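Local structure of fructose transport system repressor FruR (3O74) at residues Y17-K22 / Q232-I237; S40-D45 / A65-P70; D89-P94 / E131-Q136; R121-I126 / Q147-E152; G179-L184 / R207-G212. The protein regulates transcription in response to fructose 1-phosphate, its preferred effector, probably by binding specific DNA sites as LacI-family repressors and activators do. One frame throughout, in Å; residues are numbered along the deposited sequence.

Overall arrangement
The five contacts spread over the two lobes of a LacI-type effector domain. Interactions 1 and 2 belong to the first lobe, interaction 3 bridges the lobes beside the probable effector cleft, and interactions 4 and 5 build the sheet of the second. The first three have centres 11 to 19 Å apart and touch one another through Y17, D42, D89, R90 and Q232. Interactions 4 and 5, about 11 Å apart between centres, join neighbouring parallel strands 152-158, 122-128, 183-186 and 210-214 at the far end. Along the chain, interaction 1 encloses all the others, returning the chain to the first lobe near its end, while interactions 3 and 4 interleave.

Interaction 1: Y17-K22 / Q232-I237; sequences YARIAK and QQHGQI
R19 and I20 of helix 15-30 meet H234 at the start of helix 234-250, joining the first and last helices of a periplasmic-binding-protein-like LacI domain. The chain has come back here from the other lobe along strand 227-231, so residues some 210 positions apart pack side by side.

R19 can be followed outward. Its CB stands over one face of the H234 imidazole, a CH-pi contact 4.2 Å from the ring centroid and 22° off the normal. CG lies anti to the backbone N (chi1 171°), which lays it against the root of the histidine, only 3.2 Å from H234 CB, a tight fit. Further bends then carry the guanidinium beyond the ring, where NE forms a salt bridge with E13 of the second subunit. A long arginine suits this place: its methylenes cover an aromatic face while its charge serves the dimer interface.

The opposite face of the imidazole is covered from within its own segment by Q232 CB, 3.6 Å above the plane and displaced toward the rim. I20 CG1 comes in at the ring edge, in the plane, 3.9 Å from H234 ND1. The histidine is therefore sandwiched by aliphatic carbons, which would limit its rotation. I20, a branched apolar residue in a buried position, then extends between two partners. Its CD1 packs on I237 CG2 at 4.0 Å and also touches the Q232 amide, with I20 CD1 3.5 Å from Q232 OE1.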
# COMPACT_ATOMS: atom_id res chain seq x y z
N TYR B 17 5.88 0.35 -4.13
CA TYR B 17 6.53 -0.91 -3.79
C TYR B 17 5.51 -2.06 -3.73
O TYR B 17 5.80 -3.16 -4.18
CB TYR B 17 7.32 -0.79 -2.49
CG TYR B 17 8.59 0.02 -2.64
CD1 TYR B 17 9.56 -0.35 -3.56
CD2 TYR B 17 8.81 1.15 -1.87
CE1 TYR B 17 10.73 0.39 -3.71
CE2 TYR B 17 9.98 1.89 -2.01
CZ TYR B 17 10.93 1.51 -2.93
OH TYR B 17 12.08 2.24 -3.08
N ALA B 18 4.32 -1.78 -3.20
CA ALA B 18 3.26 -2.78 -3.14
C ALA B 18 2.84 -3.22 -4.55
O ALA B 18 2.67 -4.41 -4.81
CB ALA B 18 2.06 -2.25 -2.36
N ARG B 19 2.67 -2.25 -5.44
CA ARG B 19 2.30 -2.53 -6.81
C ARG B 19 3.37 -3.37 -7.51
O ARG B 19 3.06 -4.37 -8.17
CB ARG B 19 2.06 -1.23 -7.58
CG ARG B 19 1.88 -1.43 -9.07
CD ARG B 19 0.46 -1.82 -9.42
NE ARG B 19 -0.46 -0.71 -9.22
CZ ARG B 19 -1.33 -0.29 -10.13
NH1 ARG B 19 -1.40 -0.89 -11.31
NH2 ARG B 19 -2.13 0.74 -9.86
N ILE B 20 4.62 -2.97 -7.36
CA ILE B 20 5.72 -3.72 -7.94
C ILE B 20 5.78 -5.13 -7.34
O ILE B 20 5.90 -6.11 -8.07
CB ILE B 20 7.07 -3.00 -7.73
CG1 ILE B 20 7.13 -1.72 -8.57
CG2 ILE B 20 8.22 -3.93 -8.09
CD1 ILE B 20 8.33 -0.84 -8.27
N ALA B 21 5.67 -5.22 -6.02
CA ALA B 21 5.68 -6.52 -5.35
C ALA B 21 4.56 -7.42 -5.86
O ALA B 21 4.73 -8.62 -6.01
CB ALA B 21 5.58 -6.34 -3.84
N LYS B 22 3.40 -6.82 -6.13
CA LYS B 22 2.26 -7.57 -6.63
C LYS B 22 2.50 -8.03 -8.06
O LYS B 22 2.19 -9.17 -8.42
CB LYS B 22 1.00 -6.71 -6.57
CG LYS B 22 -0.29 -7.44 -6.91
CD LYS B 22 -1.46 -6.48 -6.82
CE LYS B 22 -2.80 -7.20 -6.73
NZ LYS B 22 -3.89 -6.23 -6.44
N GLN B 232 5.67 5.86 -11.76
CA GLN B 232 6.44 4.73 -12.26
C GLN B 232 5.58 3.86 -13.16
O GLN B 232 4.38 3.72 -12.93
CB GLN B 232 6.95 3.86 -11.11
CG GLN B 232 7.88 4.55 -10.13
CD GLN B 232 8.42 3.58 -9.08
OE1 GLN B 232 8.71 2.42 -9.39
NE2 GLN B 232 8.55 4.05 -7.85
N GLN B 233 6.19 3.25 -14.17
CA GLN B 233 5.54 2.18 -14.91
C GLN B 233 5.82 0.88 -14.17
O GLN B 233 6.73 0.13 -14.53
CB GLN B 233 6.05 2.12 -16.35
CG GLN B 233 5.84 3.41 -17.14
CD GLN B 233 6.15 3.27 -18.63
OE1 GLN B 233 5.36 2.72 -19.39
NE2 GLN B 233 7.30 3.79 -19.04
N HIS B 234 5.05 0.63 -13.11
CA HIS B 234 5.30 -0.48 -12.20
C HIS B 234 5.31 -1.84 -12.90
O HIS B 234 6.11 -2.71 -12.57
CB HIS B 234 4.26 -0.51 -11.08
CG HIS B 234 4.03 0.82 -10.43
ND1 HIS B 234 4.78 1.27 -9.36
CD2 HIS B 234 3.13 1.80 -10.69
CE1 HIS B 234 4.35 2.47 -9.00
NE2 HIS B 234 3.35 2.81 -9.79
N GLY B 235 4.40 -2.01 -13.85
CA GLY B 235 4.30 -3.26 -14.58
C GLY B 235 5.58 -3.57 -15.34
O GLY B 235 6.05 -4.70 -15.33
N GLN B 236 6.13 -2.56 -16.01
CA GLN B 236 7.35 -2.74 -16.80
C GLN B 236 8.58 -2.94 -15.91
O GLN B 236 9.45 -3.75 -16.23
CB GLN B 236 7.55 -1.56 -17.76
CG GLN B 236 8.70 -1.74 -18.74
CD GLN B 236 8.79 -0.63 -19.77
OE1 GLN B 236 9.84 -0.40 -20.36
NE2 GLN B 236 7.67 0.06 -19.99
N ILE B 237 8.63 -2.22 -14.80
CA ILE B 237 9.71 -2.40 -13.83
C ILE B 237 9.77 -3.86 -13.39
O ILE B 237 10.83 -4.50 -13.44
CB ILE B 237 9.48 -1.52 -12.57
CG1 ILE B 237 9.51 -0.03 -12.92
CG2 ILE B 237 10.52 -1.85 -11.50
CD1 ILE B 237 10.83 0.44 -13.44

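Interaction 2: S40-D45 / A65-P70; sequences SDDQPD and ASCLPP
The flat groups that meet C67 are the peptides from D42 to P44 and the carboxylate of D42. C67 SG lies over the faces of two peptide planes, above D42 C and above P44 N, 3.4 Å from each. The carboxylate touches through one oxygen, D42 OD1 lying 3.0 Å from C67 CB, while the same oxygen forms a salt bridge with R90. With chi1 at 68°, the sulfur sits between its own backbone N and carbonyl carbon and is directed into the bend of the facing chain. A small, polarisable cysteine suits such a narrow buried site.

Farther along, the pyrrolidine of P44 is flanked by two side chains. Its CD meets C67 SG, and P44 CB packs 3.8 Å from L68 CD2. The same leucine methyl also approaches P44 O, so L68 closes the more exposed end of the contact.

S40 shapes the other end. Its OG accepts from D42 N at 3.0 Å, an ST turn within a type I' turn from S40 to Q43, and donates to a water. That water in turn donates to A65 O over 2.8 Å, so one hydroxyl both folds its own loop and ties it to the loop after strand 61-64.

A glycerol, probably from the crystallisation liquor, lies near D42. Both loops follow parallel strands, 34-39 and 61-64, and loops at such strand ends typically line the effector cleft of LacI-type domains, as these probably do.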
# COMPACT_ATOMS: atom_id res chain seq x y z
N SER B 40 12.35 -3.75 5.28
CA SER B 40 13.47 -3.27 6.07
C SER B 40 13.06 -2.04 6.88
O SER B 40 13.75 -1.64 7.82
CB SER B 40 14.62 -2.87 5.15
OG SER B 40 14.27 -1.71 4.42
N ASP B 41 11.95 -1.42 6.49
CA ASP B 41 11.53 -0.16 7.09
C ASP B 41 12.59 0.91 6.87
O ASP B 41 12.71 1.86 7.65
CB ASP B 41 11.26 -0.34 8.58
CG ASP B 41 9.91 0.18 8.99
OD1 ASP B 41 9.80 1.40 9.25
OD2 ASP B 41 8.95 -0.61 9.03
N ASP B 42 13.37 0.76 5.80
CA ASP B 42 14.44 1.71 5.47
C ASP B 42 15.50 1.82 6.57
O ASP B 42 16.24 2.80 6.64
CB ASP B 42 13.86 3.09 5.13
CG ASP B 42 14.23 3.55 3.72
OD1 ASP B 42 15.19 2.99 3.15
OD2 ASP B 42 13.57 4.46 3.19
N GLN B 43 15.56 0.81 7.44
CA GLN B 43 16.59 0.76 8.48
C GLN B 43 17.67 -0.24 8.11
O GLN B 43 17.39 -1.43 7.91
CB GLN B 43 15.96 0.37 9.83
CG GLN B 43 14.77 1.22 10.23
CD GLN B 43 15.16 2.62 10.67
OE1 GLN B 43 15.75 2.80 11.73
NE2 GLN B 43 14.82 3.61 9.85
N PRO B 44 18.93 0.23 8.02
CA PRO B 44 20.06 -0.60 7.60
C PRO B 44 20.25 -1.88 8.41
O PRO B 44 20.65 -2.89 7.83
CB PRO B 44 21.26 0.34 7.80
CG PRO B 44 20.69 1.69 7.59
CD PRO B 44 19.31 1.64 8.20
N ASP B 45 19.98 -1.85 9.71
CA ASP B 45 20.17 -3.04 10.53
C ASP B 45 19.07 -4.08 10.28
O ASP B 45 19.33 -5.28 10.35
CB ASP B 45 20.24 -2.71 12.01
CG ASP B 45 20.55 -3.92 12.86
OD1 ASP B 45 19.70 -4.32 13.69
OD2 ASP B 45 21.65 -4.50 12.69
N ALA B 65 15.31 -3.25 -2.83
CA ALA B 65 15.41 -1.80 -2.83
C ALA B 65 16.13 -1.45 -1.53
O ALA B 65 15.51 -1.37 -0.47
CB ALA B 65 14.04 -1.17 -2.87
N SER B 66 17.44 -1.26 -1.63
CA SER B 66 18.31 -1.20 -0.46
C SER B 66 18.33 0.16 0.21
O SER B 66 18.07 1.19 -0.42
CB SER B 66 19.73 -1.61 -0.86
OG SER B 66 20.58 -1.67 0.26
N CYS B 67 18.64 0.17 1.51
CA CYS B 67 18.84 1.42 2.23
C CYS B 67 20.27 1.50 2.77
O CYS B 67 20.60 2.40 3.53
CB CYS B 67 17.83 1.57 3.37
SG CYS B 67 18.03 0.41 4.73
N LEU B 68 21.10 0.55 2.36
CA LEU B 68 22.48 0.46 2.85
C LEU B 68 23.41 1.48 2.17
O LEU B 68 23.11 1.97 1.08
CB LEU B 68 23.04 -0.96 2.66
CG LEU B 68 22.29 -2.11 3.34
CD1 LEU B 68 23.00 -3.43 3.08
CD2 LEU B 68 22.15 -1.87 4.83
N PRO B 69 24.53 1.82 2.83
CA PRO B 69 25.56 2.68 2.23
C PRO B 69 26.28 1.95 1.10
O PRO B 69 26.42 0.73 1.17
CB PRO B 69 26.53 2.93 3.39
CG PRO B 69 25.78 2.56 4.63
CD PRO B 69 24.84 1.48 4.22
N PRO B 70 26.74 2.69 0.08
CA PRO B 70 27.43 2.08 -1.06
C PRO B 70 28.75 1.44 -0.62
O PRO B 70 29.26 0.54 -1.29
CB PRO B 70 27.71 3.27 -1.98
CG PRO B 70 27.76 4.45 -1.07
CD PRO B 70 26.74 4.16 0.00
O HOH W 1 15.56 -1.88 2.24

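Interaction 3: D89-P94 / E131-Q136; sequences DRRLDP and ELSVSQ
R90 and L132 make the central packing contact between the loop after strand 85-88 and the start of helix 133-144, which belong to the two lobes of the LacI-type domain. L132 CD1 sits over the centre of the R90 guanidinium, 3.6 Å above its plane, a methyl laid on a flat cation. The arginine chain is extended from CG to NE, which carries the head group out to this leucine while R90 CG passes 4.3 Å from V134 CG1. On the solvent-exposed side, the aliphatic part of R91 lies along S133, with R91 CG 3.9 Å from S133 CB.

Polar bonds run to other partners. R90 NH1, already paired with D42, also hydrogen-bonds S66 O. R90 NE and D89 OD1 both bind the same glycerol, probably from the crystallisation liquor, while D89 OD2 receives a weak bond from Q232.

The chemistry is thus divided. Between these two segments the lobes meet through nondirectional packing, carbon against carbon and a methyl on a cation face, whereas the directional bonds of D89 and R90 are made to residues of their own lobe and to the glycerol.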
# COMPACT_ATOMS: atom_id res chain seq x y z
N ASP B 89 14.27 -0.13 -8.23
CA ASP B 89 14.01 1.27 -7.85
C ASP B 89 15.26 1.99 -7.35
O ASP B 89 15.58 3.08 -7.82
CB ASP B 89 12.88 1.35 -6.81
CG ASP B 89 12.43 2.78 -6.55
OD1 ASP B 89 13.24 3.57 -6.03
OD2 ASP B 89 11.27 3.10 -6.85
N ARG B 90 15.95 1.40 -6.38
CA ARG B 90 17.20 1.97 -5.91
C ARG B 90 18.38 1.15 -6.43
O ARG B 90 18.54 -0.01 -6.07
CB ARG B 90 17.21 2.02 -4.39
CG ARG B 90 16.06 2.79 -3.78
CD ARG B 90 16.17 2.78 -2.29
NE ARG B 90 15.06 3.46 -1.63
CZ ARG B 90 14.93 3.53 -0.32
NH1 ARG B 90 15.84 2.97 0.46
NH2 ARG B 90 13.89 4.16 0.22
N ARG B 91 19.20 1.77 -7.26
CA ARG B 91 20.28 1.06 -7.95
C ARG B 91 21.33 0.53 -6.99
O ARG B 91 21.62 1.13 -5.95
CB ARG B 91 20.95 1.99 -8.97
CG ARG B 91 21.80 3.08 -8.33
CD ARG B 91 22.77 3.68 -9.34
NE ARG B 91 22.07 4.34 -10.44
CZ ARG B 91 22.62 4.62 -11.61
NH1 ARG B 91 23.88 4.28 -11.85
NH2 ARG B 91 21.91 5.22 -12.55
N LEU B 92 21.90 -0.62 -7.33
CA LEU B 92 23.14 -1.05 -6.70
C LEU B 92 24.30 -0.76 -7.66
O LEU B 92 24.08 -0.31 -8.78
CB LEU B 92 23.08 -2.53 -6.32
CG LEU B 92 22.11 -2.90 -5.18
CD1 LEU B 92 21.96 -4.41 -5.02
CD2 LEU B 92 22.56 -2.27 -3.86
N ASP B 93 25.52 -1.03 -7.22
CA ASP B 93 26.73 -0.69 -7.99
C ASP B 93 26.64 -1.18 -9.44
O ASP B 93 26.58 -2.38 -9.70
CB ASP B 93 27.95 -1.30 -7.28
CG ASP B 93 29.26 -0.98 -7.98
OD1 ASP B 93 29.25 -0.28 -9.01
OD2 ASP B 93 30.30 -1.43 -7.47
N PRO B 94 26.64 -0.24 -10.40
CA PRO B 94 26.50 -0.56 -11.83
C PRO B 94 27.64 -1.42 -12.37
O PRO B 94 27.52 -1.99 -13.45
CB PRO B 94 26.50 0.82 -12.49
CG PRO B 94 27.14 1.73 -11.50
CD PRO B 94 26.76 1.21 -10.16
N GLU B 131 21.63 10.93 0.74
CA GLU B 131 22.78 10.09 0.41
C GLU B 131 22.47 9.08 -0.69
O GLU B 131 23.36 8.68 -1.45
CB GLU B 131 23.31 9.38 1.66
CG GLU B 131 22.44 8.22 2.16
CD GLU B 131 21.28 8.68 3.03
OE1 GLU B 131 21.05 9.90 3.14
OE2 GLU B 131 20.60 7.80 3.61
N LEU B 132 21.20 8.68 -0.80
CA LEU B 132 20.79 7.68 -1.79
C LEU B 132 20.96 8.18 -3.22
O LEU B 132 20.80 9.36 -3.50
CB LEU B 132 19.34 7.26 -1.56
CG LEU B 132 18.98 6.59 -0.24
CD1 LEU B 132 17.51 6.20 -0.24
CD2 LEU B 132 19.86 5.37 -0.01
N SER B 133 21.28 7.26 -4.13
CA SER B 133 21.42 7.62 -5.54
C SER B 133 20.10 8.10 -6.11
O SER B 133 20.07 8.98 -6.97
CB SER B 133 21.93 6.42 -6.36
OG SER B 133 23.22 6.01 -5.93
N VAL B 134 19.00 7.53 -5.64
CA VAL B 134 17.69 7.94 -6.13
C VAL B 134 17.41 9.41 -5.78
O VAL B 134 16.87 10.16 -6.59
CB VAL B 134 16.56 7.01 -5.61
CG1 VAL B 134 16.42 7.09 -4.09
CG2 VAL B 134 15.24 7.33 -6.29
N SER B 135 17.80 9.81 -4.57
CA SER B 135 17.60 11.18 -4.12
C SER B 135 18.51 12.16 -4.85
O SER B 135 18.11 13.27 -5.17
CB SER B 135 17.83 11.28 -2.61
OG SER B 135 16.91 10.47 -1.89
N GLN B 136 19.75 11.74 -5.10
CA GLN B 136 20.70 12.58 -5.81
C GLN B 136 20.24 12.82 -7.23
O GLN B 136 20.39 13.92 -7.77
CB GLN B 136 22.09 11.95 -5.81
CG GLN B 136 22.69 11.77 -4.43
CD GLN B 136 24.13 11.32 -4.49
OE1 GLN B 136 24.56 10.50 -3.69
NE2 GLN B 136 24.89 11.87 -5.44

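Interaction 4: R121-I126 / Q147-E152; sequences RSIALI and QGYTGE
A parallel bridge between S122 and E152 begins the pairing of strands 122-128 and 152-158, the two strands of a beta-alpha-beta unit connected through helix 133-144, at the sheet edge within this chain. E152 bonds through both its N and its O to the same strand: E152 N donates to R121 O at 3.0 Å, and I123 N donates to E152 O at 2.8 Å. The latter oxygen also receives a CA-H...O contact from S122 CA. Just before it, G151 has no side chain, allowing its CA to come within 3.5 Å of R121 O.

Y149 packs beside I123. With chi1 at -176° its ring points away from its own N and comes against the isoleucine, CE2 lying 3.8 Å from I123 CG2. The phenol then reaches P120 O, to which its hydroxyl is hydrogen-bonded. Tyrosine suits the place by combining an apolar ring beside isoleucine with a polar end at the main chain.

At the exposed end, two long, oppositely charged chains fold over one another. R121 bends so that E152 CG lies over the centre of its guanidinium, 3.2 Å above the plane. The planes of guanidinium and carboxylate are 46° apart, and R121 NH1 reaches E152 OE1 at 2.7 Å, a salt bridge whose hydrogen bond is bent and weak.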
# COMPACT_ATOMS: atom_id res chain seq x y z
N ARG B 121 8.29 33.07 -8.26
CA ARG B 121 9.29 33.94 -7.65
C ARG B 121 10.21 33.12 -6.75
O ARG B 121 11.35 33.50 -6.48
CB ARG B 121 8.59 35.04 -6.85
CG ARG B 121 9.35 36.36 -6.79
CD ARG B 121 10.36 36.38 -5.66
NE ARG B 121 11.73 36.23 -6.14
CZ ARG B 121 12.80 36.61 -5.46
NH1 ARG B 121 12.65 37.18 -4.27
NH2 ARG B 121 14.02 36.44 -5.96
N SER B 122 9.70 31.98 -6.30
CA SER B 122 10.45 31.08 -5.43
C SER B 122 10.06 29.65 -5.72
O SER B 122 8.90 29.35 -6.00
CB SER B 122 10.18 31.41 -3.96
OG SER B 122 8.80 31.26 -3.65
N ILE B 123 11.03 28.75 -5.66
CA ILE B 123 10.78 27.34 -5.88
C ILE B 123 11.59 26.51 -4.90
O ILE B 123 12.72 26.86 -4.56
CB ILE B 123 11.12 26.91 -7.33
CG1 ILE B 123 10.69 25.47 -7.58
CG2 ILE B 123 12.60 27.10 -7.62
CD1 ILE B 123 10.71 25.07 -9.04
N ALA B 124 11.01 25.41 -4.43
CA ALA B 124 11.68 24.58 -3.45
C ALA B 124 11.62 23.11 -3.81
O ALA B 124 10.73 22.66 -4.54
CB ALA B 124 11.09 24.81 -2.07
N LEU B 125 12.60 22.37 -3.31
CA LEU B 125 12.62 20.92 -3.42
C LEU B 125 12.54 20.33 -2.02
O LEU B 125 13.31 20.71 -1.14
CB LEU B 125 13.90 20.46 -4.10
CG LEU B 125 14.11 18.95 -4.08
CD1 LEU B 125 13.34 18.29 -5.22
CD2 LEU B 125 15.59 18.62 -4.17
N ILE B 126 11.60 19.42 -1.82
CA ILE B 126 11.51 18.70 -0.57
C ILE B 126 11.79 17.23 -0.84
O ILE B 126 11.08 16.59 -1.62
CB ILE B 126 10.14 18.88 0.09
CG1 ILE B 126 10.06 20.25 0.77
CG2 ILE B 126 9.87 17.77 1.10
CD1 ILE B 126 8.70 20.55 1.41
N GLN B 147 18.67 25.98 -14.34
CA GLN B 147 19.64 26.77 -15.09
C GLN B 147 18.97 28.00 -15.70
O GLN B 147 17.96 27.88 -16.39
CB GLN B 147 20.30 25.93 -16.18
CG GLN B 147 21.56 25.19 -15.73
CD GLN B 147 22.76 26.11 -15.64
OE1 GLN B 147 23.01 26.92 -16.53
NE2 GLN B 147 23.53 25.97 -14.56
N GLY B 148 19.54 29.17 -15.42
CA GLY B 148 18.98 30.42 -15.91
C GLY B 148 17.84 30.97 -15.07
O GLY B 148 17.21 31.97 -15.45
N TYR B 149 17.56 30.34 -13.93
CA TYR B 149 16.53 30.81 -13.01
C TYR B 149 17.10 31.85 -12.04
O TYR B 149 18.17 31.65 -11.47
CB TYR B 149 15.91 29.64 -12.24
CG TYR B 149 14.76 30.03 -11.33
CD1 TYR B 149 13.51 30.35 -11.85
CD2 TYR B 149 14.92 30.06 -9.95
CE1 TYR B 149 12.45 30.70 -11.02
CE2 TYR B 149 13.87 30.41 -9.11
CZ TYR B 149 12.64 30.73 -9.65
OH TYR B 149 11.59 31.07 -8.83
N THR B 150 16.37 32.94 -11.85
CA THR B 150 16.86 34.06 -11.06
C THR B 150 16.11 34.25 -9.73
O THR B 150 16.44 35.15 -8.95
CB THR B 150 16.80 35.37 -11.86
OG1 THR B 150 15.44 35.66 -12.19
CG2 THR B 150 17.62 35.25 -13.14
N GLY B 151 15.12 33.40 -9.48
CA GLY B 151 14.31 33.50 -8.27
C GLY B 151 14.95 32.87 -7.04
O GLY B 151 16.12 32.52 -7.05
N GLU B 152 14.16 32.76 -5.97
CA GLU B 152 14.62 32.11 -4.75
C GLU B 152 14.52 30.59 -4.91
O GLU B 152 13.48 30.08 -5.32
CB GLU B 152 13.76 32.53 -3.56
CG GLU B 152 13.43 34.02 -3.49
CD GLU B 152 14.56 34.85 -2.89
OE1 GLU B 152 14.30 36.01 -2.51
OE2 GLU B 152 15.69 34.33 -2.79

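Interaction 5: G179-L184 / R207-G212; sequences GLPDAL and RQLQLG
L184 and Q210 anchor the backbone pairing of two parallel strands, 183-186 and 210-214. Three hydrogen bonds zip them together: Q210 N to D182 O at 3.0 Å, L184 N to Q210 O at 2.8 Å, and G212 N to L184 O at 2.9 Å. CA-H...O contacts fill the gaps, as where A183 CA approaches Q210 O.

Apolar packing divides between the two faces. On one, A183 and Q210 bring their CB atoms 3.9 Å apart; a small alanine suits a place beside Q210 CB, while Q210 bends at chi2 and its amide turns off from the neighbouring strand. On the other, L184 and L211 lie side by side and point the same way, with their CD2 atoms 3.7 Å apart. L209 joins that layer, its CD2 touching L184 CB at 4.0 Å and P181 CG a little farther off. Ahead of the strands, L180 CD1 rests 3.7 Å from R207 N.

The strands are the two arms of a beta-alpha-beta unit with helix 189-201, whose V195 and F196 meet L184 and L211 respectively. Helix 163-177 receives L180, P181 and L209. Strand 122-128 flanks strand 183-186 on its other edge, with D182 hydrogen-bonded through OD2 to R121 N and through N to S122 OG.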
# COMPACT_ATOMS: atom_id res chain seq x y z
N GLY B 179 6.56 32.42 4.29
CA GLY B 179 5.33 32.09 3.59
C GLY B 179 5.53 30.90 2.66
O GLY B 179 6.59 30.29 2.65
N LEU B 180 4.50 30.58 1.88
CA LEU B 180 4.60 29.50 0.91
C LEU B 180 5.52 29.91 -0.24
O LEU B 180 5.60 31.09 -0.59
CB LEU B 180 3.23 29.14 0.34
CG LEU B 180 2.12 28.72 1.30
CD1 LEU B 180 0.82 28.52 0.53
CD2 LEU B 180 2.50 27.45 2.03
N PRO B 181 6.22 28.93 -0.83
CA PRO B 181 6.97 29.20 -2.06
C PRO B 181 5.97 29.25 -3.21
O PRO B 181 4.87 28.71 -3.08
CB PRO B 181 7.86 27.97 -2.19
CG PRO B 181 7.05 26.86 -1.57
CD PRO B 181 6.29 27.51 -0.43
N ASP B 182 6.34 29.88 -4.32
CA ASP B 182 5.44 29.92 -5.47
C ASP B 182 5.29 28.54 -6.10
O ASP B 182 4.26 28.23 -6.69
CB ASP B 182 5.95 30.91 -6.52
CG ASP B 182 5.70 32.35 -6.12
OD1 ASP B 182 5.06 32.59 -5.07
OD2 ASP B 182 6.13 33.26 -6.87
N ALA B 183 6.31 27.70 -5.95
CA ALA B 183 6.32 26.38 -6.55
C ALA B 183 7.08 25.38 -5.69
O ALA B 183 8.03 25.74 -4.99
CB ALA B 183 6.92 26.43 -7.95
N LEU B 184 6.66 24.13 -5.74
CA LEU B 184 7.25 23.10 -4.90
C LEU B 184 7.27 21.74 -5.58
O LEU B 184 6.27 21.30 -6.16
CB LEU B 184 6.49 22.99 -3.58
CG LEU B 184 6.91 21.82 -2.68
CD1 LEU B 184 8.28 22.08 -2.08
CD2 LEU B 184 5.88 21.57 -1.59
N ARG B 207 -2.90 28.58 0.48
CA ARG B 207 -2.65 27.19 0.10
C ARG B 207 -2.59 27.00 -1.41
O ARG B 207 -2.89 25.92 -1.91
CB ARG B 207 -3.74 26.28 0.69
CG ARG B 207 -3.41 25.70 2.05
CD ARG B 207 -4.54 25.89 3.05
NE ARG B 207 -5.71 25.06 2.76
CZ ARG B 207 -6.61 24.69 3.68
NH1 ARG B 207 -6.46 25.06 4.94
NH2 ARG B 207 -7.64 23.94 3.33
N GLN B 208 -2.18 28.04 -2.13
CA GLN B 208 -2.28 28.05 -3.59
C GLN B 208 -0.95 28.07 -4.35
O GLN B 208 -0.73 28.92 -5.22
CB GLN B 208 -3.17 29.21 -4.04
CG GLN B 208 -2.91 30.51 -3.27
CD GLN B 208 -4.15 31.37 -3.14
OE1 GLN B 208 -4.14 32.55 -3.47
NE2 GLN B 208 -5.23 30.78 -2.64
N LEU B 209 -0.06 27.13 -4.02
CA LEU B 209 1.21 26.99 -4.74
C LEU B 209 1.12 26.06 -5.95
O LEU B 209 0.17 25.30 -6.10
CB LEU B 209 2.33 26.52 -3.81
CG LEU B 209 2.03 25.58 -2.63
CD1 LEU B 209 0.98 24.54 -2.96
CD2 LEU B 209 3.32 24.92 -2.15
N GLN B 210 2.12 26.15 -6.82
CA GLN B 210 2.30 25.19 -7.91
C GLN B 210 2.96 23.94 -7.36
O GLN B 210 4.06 24.01 -6.81
CB GLN B 210 3.19 25.79 -9.00
CG GLN B 210 2.64 27.04 -9.66
CD GLN B 210 1.78 26.72 -10.87
OE1 GLN B 210 0.56 26.68 -10.78
NE2 GLN B 210 2.43 26.51 -12.01
N LEU B 211 2.30 22.79 -7.50
CA LEU B 211 2.79 21.55 -6.91
C LEU B 211 3.16 20.48 -7.92
O LEU B 211 2.45 20.25 -8.90
CB LEU B 211 1.76 20.96 -5.95
CG LEU B 211 1.58 21.61 -4.58
CD1 LEU B 211 0.52 20.86 -3.79
CD2 LEU B 211 2.90 21.63 -3.83
N GLY B 212 4.28 19.80 -7.66
CA GLY B 212 4.71 18.68 -8.47
C GLY B 212 5.34 17.62 -7.58
O GLY B 212 6.03 17.95 -6.61